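PDB 4H51: aspartate aminotransferase from Leishmania major, which probably catalyses the reversible transfer of an amino group from L-aspartate to 2-oxoglutarate, using pyridoxal 5'-phosphate as cofactor. Local coordinates for residues R338-R341 and R342-Y345; S296-R299 and E300-C304; E71-L74 and L75-N78. All coordinates share one frame; numbering follows the deposited sequence.

Contact 1: residues R338-R341 and R342-Y345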
loop_
_atom_site.group_PDB
_atom_site.type_symbol
_atom_site.label_atom_id
_atom_site.label_comp_id
_atom_site.label_asym_id
_atom_site.label_seq_id
_atom_site.Cartn_x
_atom_site.Cartn_y
_atom_site.Cartn_z
ATOM N N ARG B 338 24.540 -5.028 19.880
ATOM C CA ARG B 338 25.177 -5.865 20.887
ATOM C C ARG B 338 25.938 -5.077 21.931
ATOM O O ARG B 338 25.895 -5.457 23.098
ATOM C CB ARG B 338 26.143 -6.873 20.271
ATOM C CG ARG B 338 25.516 -8.032 19.547
ATOM C CD ARG B 338 26.662 -8.922 19.039
ATOM N NE ARG B 338 26.166 -9.446 17.810
ATOM C CZ ARG B 338 26.582 -9.195 16.576
ATOM N NH1 ARG B 338 27.709 -8.563 16.262
ATOM N NH2 ARG B 338 25.862 -9.740 15.624
ATOM N N THR B 339 26.658 -4.011 21.531
ATOM C CA THR B 339 27.392 -3.174 22.458
ATOM C C THR B 339 26.447 -2.464 23.426
ATOM O O THR B 339 26.771 -2.324 24.604
ATOM C CB THR B 339 28.402 -2.165 21.798
ATOM O OG1 THR B 339 27.738 -1.040 21.178
ATOM C CG2 THR B 339 29.268 -2.879 20.758
ATOM N N MET B 340 25.260 -2.090 22.948
ATOM C CA MET B 340 24.254 -1.490 23.850
ATOM C C MET B 340 23.724 -2.524 24.861
ATOM O O MET B 340 23.527 -2.220 26.038
ATOM C CB MET B 340 23.101 -0.881 23.008
ATOM C CG MET B 340 23.534 0.330 22.163
ATOM S SD MET B 340 24.242 1.698 23.109
ATOM C CE MET B 340 26.052 1.488 23.043
ATOM N N ARG B 341 23.513 -3.749 24.424
ATOM C CA ARG B 341 23.004 -4.773 25.351
ATOM C C ARG B 341 24.062 -5.056 26.427
ATOM O O ARG B 341 23.779 -5.132 27.621
ATOM C CB ARG B 341 22.681 -6.062 24.626
ATOM C CG ARG B 341 21.608 -6.012 23.586
ATOM C CD ARG B 341 21.565 -7.356 22.891
ATOM N NE ARG B 341 20.479 -7.418 21.927
ATOM C CZ ARG B 341 19.187 -7.516 22.228
ATOM N NH1 ARG B 341 18.786 -7.607 23.493
ATOM N NH2 ARG B 341 18.283 -7.528 21.246
ATOM N N ARG B 342 25.316 -5.129 25.990
ATOM C CA ARG B 342 26.420 -5.397 26.904
ATOM C C ARG B 342 26.575 -4.233 27.887
ATOM O O ARG B 342 26.794 -4.441 29.079
ATOM C CB ARG B 342 27.713 -5.675 26.119
ATOM C CG ARG B 342 28.987 -5.698 26.960
ATOM C CD ARG B 342 28.984 -6.832 27.985
ATOM N NE ARG B 342 28.748 -8.167 27.405
ATOM C CZ ARG B 342 28.779 -9.306 28.119
ATOM N NH1 ARG B 342 29.023 -9.287 29.431
ATOM N NH2 ARG B 342 28.568 -10.474 27.521
ATOM N N THR B 343 26.385 -3.004 27.413
ATOM C CA THR B 343 26.458 -1.865 28.300
ATOM C C THR B 343 25.381 -1.877 29.391
ATOM O O THR B 343 25.645 -1.550 30.566
ATOM C CB THR B 343 26.332 -0.557 27.513
ATOM O OG1 THR B 343 27.384 -0.485 26.532
ATOM C CG2 THR B 343 26.427 0.603 28.417
ATOM N N VAL B 344 24.148 -2.190 28.999
ATOM C CA VAL B 344 23.040 -2.279 29.959
ATOM C C VAL B 344 23.328 -3.387 30.963
ATOM O O VAL B 344 23.216 -3.177 32.190
ATOM C CB VAL B 344 21.684 -2.582 29.234
ATOM C CG1 VAL B 344 20.568 -2.771 30.243
ATOM C CG2 VAL B 344 21.379 -1.466 28.234
ATOM N N TYR B 345 23.705 -4.546 30.436
ATOM C CA TYR B 345 23.933 -5.737 31.234
ATOM C C TYR B 345 25.071 -5.540 32.229
ATOM O O TYR B 345 24.901 -5.871 33.387
ATOM C CB TYR B 345 24.179 -6.941 30.345
ATOM C CG TYR B 345 24.583 -8.198 31.072
ATOM C CD1 TYR B 345 23.666 -8.926 31.824
ATOM C CD2 TYR B 345 25.896 -8.676 30.990
ATOM C CE1 TYR B 345 24.046 -10.086 32.487
ATOM C CE2 TYR B 345 26.291 -9.818 31.664
ATOM C CZ TYR B 345 25.358 -10.530 32.392
ATOM O OH TYR B 345 25.748 -11.672 33.060
#

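Contact 2: residues S296-R299 and E300-C304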
loop_
_atom_site.group_PDB
_atom_site.type_symbol
_atom_site.label_atom_id
_atom_site.label_comp_id
_atom_site.label_asym_id
_atom_site.label_seq_id
_atom_site.Cartn_x
_atom_site.Cartn_y
_atom_site.Cartn_z
ATOM N N SER B 296 -5.019 -10.421 -8.076
ATOM C CA SER B 296 -6.395 -10.009 -7.937
ATOM C C SER B 296 -6.564 -9.276 -6.614
ATOM O O SER B 296 -7.263 -8.271 -6.587
ATOM C CB SER B 296 -7.437 -11.146 -8.096
ATOM O OG SER B 296 -7.296 -12.102 -7.041
ATOM N N LEU B 297 -5.884 -9.737 -5.556
ATOM C CA LEU B 297 -6.031 -9.130 -4.222
ATOM C C LEU B 297 -5.381 -7.765 -4.218
ATOM O O LEU B 297 -5.923 -6.778 -3.656
ATOM C CB LEU B 297 -5.459 -10.046 -3.122
ATOM C CG LEU B 297 -6.226 -11.368 -2.859
ATOM C CD1 LEU B 297 -5.381 -12.351 -2.104
ATOM C CD2 LEU B 297 -7.564 -11.132 -2.161
ATOM N N ILE B 298 -4.226 -7.683 -4.859
ATOM C CA ILE B 298 -3.508 -6.408 -4.949
ATOM C C ILE B 298 -4.329 -5.374 -5.728
ATOM O O ILE B 298 -4.551 -4.238 -5.277
ATOM C CB ILE B 298 -2.154 -6.601 -5.657
ATOM C CG1 ILE B 298 -1.210 -7.462 -4.793
ATOM C CG2 ILE B 298 -1.533 -5.242 -6.013
ATOM C CD1 ILE B 298 -0.026 -8.015 -5.560
ATOM N N ARG B 299 -4.780 -5.763 -6.919
ATOM C CA ARG B 299 -5.504 -4.841 -7.805
ATOM C C ARG B 299 -6.744 -4.252 -7.139
ATOM O O ARG B 299 -7.076 -3.076 -7.350
ATOM C CB ARG B 299 -5.942 -5.583 -9.061
ATOM C CG ARG B 299 -6.716 -4.799 -10.096
ATOM C CD ARG B 299 -6.068 -3.496 -10.542
ATOM N NE ARG B 299 -6.534 -3.126 -11.873
ATOM C CZ ARG B 299 -6.556 -1.888 -12.389
ATOM N NH1 ARG B 299 -6.183 -0.821 -11.697
ATOM N NH2 ARG B 299 -6.961 -1.708 -13.638
ATOM N N GLU B 300 -7.414 -5.047 -6.324
ATOM C CA GLU B 300 -8.661 -4.580 -5.720
ATOM C C GLU B 300 -8.422 -3.697 -4.484
ATOM O O GLU B 300 -9.373 -3.138 -3.903
ATOM C CB GLU B 300 -9.625 -5.746 -5.508
ATOM C CG GLU B 300 -9.345 -6.589 -4.324
ATOM C CD GLU B 300 -9.958 -8.000 -4.368
ATOM O OE1 GLU B 300 -9.745 -8.673 -3.391
ATOM O OE2 GLU B 300 -10.619 -8.428 -5.344
ATOM N N GLU B 301 -7.155 -3.585 -4.088
ATOM C CA GLU B 301 -6.746 -2.796 -2.921
ATOM C C GLU B 301 -6.006 -1.506 -3.311
ATOM O O GLU B 301 -6.358 -0.459 -2.866
ATOM C CB GLU B 301 -5.865 -3.606 -2.007
ATOM C CG GLU B 301 -6.615 -4.710 -1.243
ATOM C CD GLU B 301 -5.703 -5.709 -0.497
ATOM O OE1 GLU B 301 -4.451 -5.650 -0.634
ATOM O OE2 GLU B 301 -6.236 -6.622 0.222
ATOM N N TYR B 302 -4.952 -1.613 -4.093
ATOM C CA TYR B 302 -4.127 -0.459 -4.382
ATOM C C TYR B 302 -3.547 -0.495 -5.793
ATOM O O TYR B 302 -2.734 0.319 -6.114
ATOM C CB TYR B 302 -3.027 -0.298 -3.335
ATOM C CG TYR B 302 -2.077 -1.453 -3.221
ATOM C CD1 TYR B 302 -0.960 -1.548 -4.030
ATOM C CD2 TYR B 302 -2.338 -2.507 -2.344
ATOM C CE1 TYR B 302 -0.095 -2.629 -3.938
ATOM C CE2 TYR B 302 -1.471 -3.604 -2.233
ATOM C CZ TYR B 302 -0.374 -3.680 -3.055
ATOM O OH TYR B 302 0.498 -4.757 -2.964
ATOM N N THR B 303 -4.018 -1.418 -6.635
ATOM C CA THR B 303 -3.603 -1.535 -8.025
ATOM C C THR B 303 -2.162 -2.039 -8.212
ATOM O O THR B 303 -1.931 -3.083 -8.852
ATOM C CB THR B 303 -3.857 -0.227 -8.830
ATOM O OG1 THR B 303 -5.255 -0.054 -9.026
ATOM C CG2 THR B 303 -3.206 -0.306 -10.200
ATOM N N CYS B 304 -1.180 -1.287 -7.703
ATOM C CA CYS B 304 0.223 -1.669 -7.862
ATOM C C CYS B 304 1.087 -0.946 -6.851
ATOM O O CYS B 304 0.671 0.120 -6.316
ATOM C CB CYS B 304 0.697 -1.466 -9.301
ATOM S SG CYS B 304 0.668 0.231 -9.911
#

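Contact 3: residues E71-L74 and L75-N78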
loop_
_atom_site.group_PDB
_atom_site.type_symbol
_atom_site.label_atom_id
_atom_site.label_comp_id
_atom_site.label_asym_id
_atom_site.label_seq_id
_atom_site.Cartn_x
_atom_site.Cartn_y
_atom_site.Cartn_z
ATOM N N GLU B 71 20.388 6.392 -3.867
ATOM C CA GLU B 71 19.516 7.486 -4.293
ATOM C C GLU B 71 20.178 8.252 -5.461
ATOM O O GLU B 71 19.511 8.598 -6.444
ATOM C CB GLU B 71 19.150 8.457 -3.151
ATOM C CG GLU B 71 18.093 7.972 -2.150
ATOM C CD GLU B 71 16.642 8.330 -2.514
ATOM O OE1 GLU B 71 16.387 8.755 -3.657
ATOM O OE2 GLU B 71 15.729 8.198 -1.642
ATOM N N GLN B 72 21.464 8.508 -5.369
ATOM C CA GLN B 72 22.138 9.244 -6.450
ATOM C C GLN B 72 22.201 8.464 -7.750
ATOM O O GLN B 72 22.041 9.026 -8.849
ATOM C CB GLN B 72 23.556 9.641 -6.029
ATOM C CG GLN B 72 24.199 10.653 -6.966
ATOM C CD GLN B 72 23.418 11.960 -7.136
ATOM O OE1 GLN B 72 23.180 12.701 -6.181
ATOM N NE2 GLN B 72 23.052 12.263 -8.381
ATOM N N LEU B 73 22.461 7.168 -7.639
ATOM C CA LEU B 73 22.553 6.332 -8.826
ATOM C C LEU B 73 21.202 6.258 -9.530
ATOM O O LEU B 73 21.138 6.329 -10.751
ATOM C CB LEU B 73 23.123 4.946 -8.470
ATOM C CG LEU B 73 24.569 5.081 -7.932
ATOM C CD1 LEU B 73 25.031 3.710 -7.462
ATOM C CD2 LEU B 73 25.531 5.738 -8.958
ATOM N N LEU B 74 20.109 6.185 -8.770
ATOM C CA LEU B 74 18.758 6.202 -9.371
ATOM C C LEU B 74 18.435 7.525 -10.044
ATOM O O LEU B 74 17.832 7.564 -11.132
ATOM C CB LEU B 74 17.661 5.929 -8.317
ATOM C CG LEU B 74 17.325 4.508 -7.952
ATOM C CD1 LEU B 74 16.188 4.552 -6.917
ATOM C CD2 LEU B 74 16.895 3.768 -9.212
ATOM N N LEU B 75 18.790 8.622 -9.388
ATOM C CA LEU B 75 18.553 9.926 -9.961
ATOM C C LEU B 75 19.322 10.065 -11.293
ATOM O O LEU B 75 18.769 10.532 -12.300
ATOM C CB LEU B 75 18.960 11.000 -8.964
ATOM C CG LEU B 75 18.387 12.383 -9.204
ATOM C CD1 LEU B 75 16.963 12.237 -9.620
ATOM C CD2 LEU B 75 18.471 13.257 -7.952
ATOM N N ASP B 76 20.556 9.574 -11.316
ATOM C CA ASP B 76 21.360 9.649 -12.515
ATOM C C ASP B 76 20.796 8.819 -13.666
ATOM O O ASP B 76 21.109 9.092 -14.835
ATOM C CB ASP B 76 22.782 9.173 -12.241
ATOM C CG ASP B 76 23.554 10.094 -11.325
ATOM O OD1 ASP B 76 23.146 11.245 -11.103
ATOM O OD2 ASP B 76 24.558 9.594 -10.773
ATOM N N MET B 77 20.006 7.805 -13.351
ATOM C CA MET B 77 19.369 6.975 -14.374
ATOM C C MET B 77 18.183 7.621 -15.069
ATOM O O MET B 77 17.687 7.097 -16.072
ATOM C CB MET B 77 18.965 5.626 -13.796
ATOM C CG MET B 77 20.096 4.646 -13.563
ATOM S SD MET B 77 19.523 3.211 -12.660
ATOM C CE MET B 77 18.688 2.277 -13.954
ATOM N N ASN B 78 17.707 8.758 -14.554
ATOM C CA ASN B 78 16.666 9.537 -15.261
ATOM C C ASN B 78 15.463 8.633 -15.627
ATOM O O ASN B 78 15.031 8.573 -16.784
ATOM C CB ASN B 78 17.243 10.230 -16.497
ATOM C CG ASN B 78 18.305 11.297 -16.138
ATOM O OD1 ASN B 78 18.090 12.092 -15.217
ATOM N ND2 ASN B 78 19.480 11.294 -16.844
#

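Contact 1: residues R338-R341 and R342-Y345
Thr343 meets Thr339 one turn earlier on the same helix: its CB lies 3.4 Å from Thr339 O. From CB the two branches part: with chi1 at -59°, OG1 sits beside the residue's own backbone N, whereas CG2 stands anti to that nitrogen. This choice sends the hydroxyl back down the helix, where OG1 donates a 2.7 Å hydrogen bond to Thr339 O. The same oxygen also takes the regular helical bond from Thr343 N at 2.9 Å, and the two donors approach from opposite faces of the carbonyl plane, each tilted some 30° out of it. Threonine suits the place because the oxygen it brings into a helix is paid for within the helix, while the side chain as a whole still packs on His400, Ala403 and Leu404. Thr339 uses another rotamer, and its hydroxyl bonds to Arg336 O, three residues back.

On the next residue, Val344 CG2 passes 3.2 Å from Met340 O, the carbonyl that accepts Val344 N at 3.0 Å. Arg341 has an extended chain that carries its guanidinium away from the helix to the carbonyl oxygens of Val360, Gly365 and Phe367, a use of several N-H groups that suits arginine. Around this C-terminal half of the long helix 320-350, Thr343 and Val344 pack on helix 400-416, Val344 and Tyr345 meet helix 359-362, and Arg341 reaches the start of strand 367-369.

Contact 2: residues S296-R299 and E300-C304
Ile298 and Tyr302 meet at the C-terminus of helix 287-299, at the dimer interface of this fold-type I aminotransferase, where the chain turning into the loop is gathered round one carbonyl. Ile298 O accepts Tyr302 N at 2.9 Å almost in line with the C=O bond, and Glu301 N, also at 2.9 Å, from well above the carbonyl plane; Thr303 N adds a weak third bond. Several N-H groups of the departing chain are thus satisfied by one oxygen at the helix end.

Beside this carbonyl, Ile298 CG2 lies over one face of the Tyr302 ring, 3.9 Å from its centroid, in a CH-pi contact. The tyrosine CG occupies the position between backbone N and carbonyl carbon (chi1 60°), which folds the ring back over the isoleucine. A branched residue fits here, since CG2 can cover the ring while the side chain also packs on Leu124 of helix 117-129 and Val113 of strand 110-116. Glu300 turns back alongside Leu297, its OE1 3.5 Å from Leu297 CD2, and Glu301 sends OE2 to a salt bridge with Lys127.

The second subunit touches the same residues. Thr119 of that subunit shares a hydrogen bond with Thr303 OG1, while Arg273 of the same subunit binds Tyr302 O. Arginine is apt at this boundary, for its separate N-H groups can serve a partner in each chain: NE forms a salt bridge with Asp30 of the second subunit, and NH1 serves Thr303. Within the turn, Arg299 NH1 donates to Thr303 OG1 over 2.9 Å, with the hydroxyl oxygen only 2° out of the guanidinium plane.

Contact 3: residues E71-L74 and L75-N78
Gln72 reaches Asp76 by extending CG anti to its backbone N (chi1 -168°) and then bending at chi2 (58°), which swings the amide along the helix toward the following turn. Asp76, with CG beside its own backbone N, leans back to meet it. Gln72 NE2 donates to Asp76 OD1 over 2.9 Å; the oxygen lies in the amide plane, but the nitrogen stands above the carboxylate plane, the two flat groups being turned 42° apart. Glutamine has the length to span one turn and a neutral N-H donor to offer, and the short aspartate keeps its carboxylate close to the helix. Beneath this bridge runs the backbone bond from Asp76 N to Gln72 O, 2.9 Å long.

On another side, Leu74 CD2 comes to 4.4 Å from Met77 SD, and the leucine is buried against helix 307-318. Leu75 packs on Leu75 of the second subunit, while Glu71 OE2 bonds to Tyr81 of that subunit and to His308.

The bonds from Met77 N to Leu73 O and Leu74 O are both weak, and Asn78 then takes positive phi. The i to i+4 amide-carboxylate bond is a common side-chain bridge along a helix, here near the C-terminal end of helix 65-76, which meets the second subunit.

Along the chain the order is contact 3, contact 2, contact 1, all within the one class I and II aminotransferase region. Contacts 2 and 3 have centres about 28 Å apart and both touch the second subunit; each lies at the C-terminal end of a helix, 287-299 and 65-76, so these two helix ends contribute to the homodimer interface. Helix 307-318, which packs against contact 3, follows closely after the loop of contact 2. Contact 1, inside helix 320-350, is touched by no other chain and lies across the chain's centre from contact 2, about 44 Å between centres. It therefore belongs to the internal packing of the subunit, while the other two help join subunits.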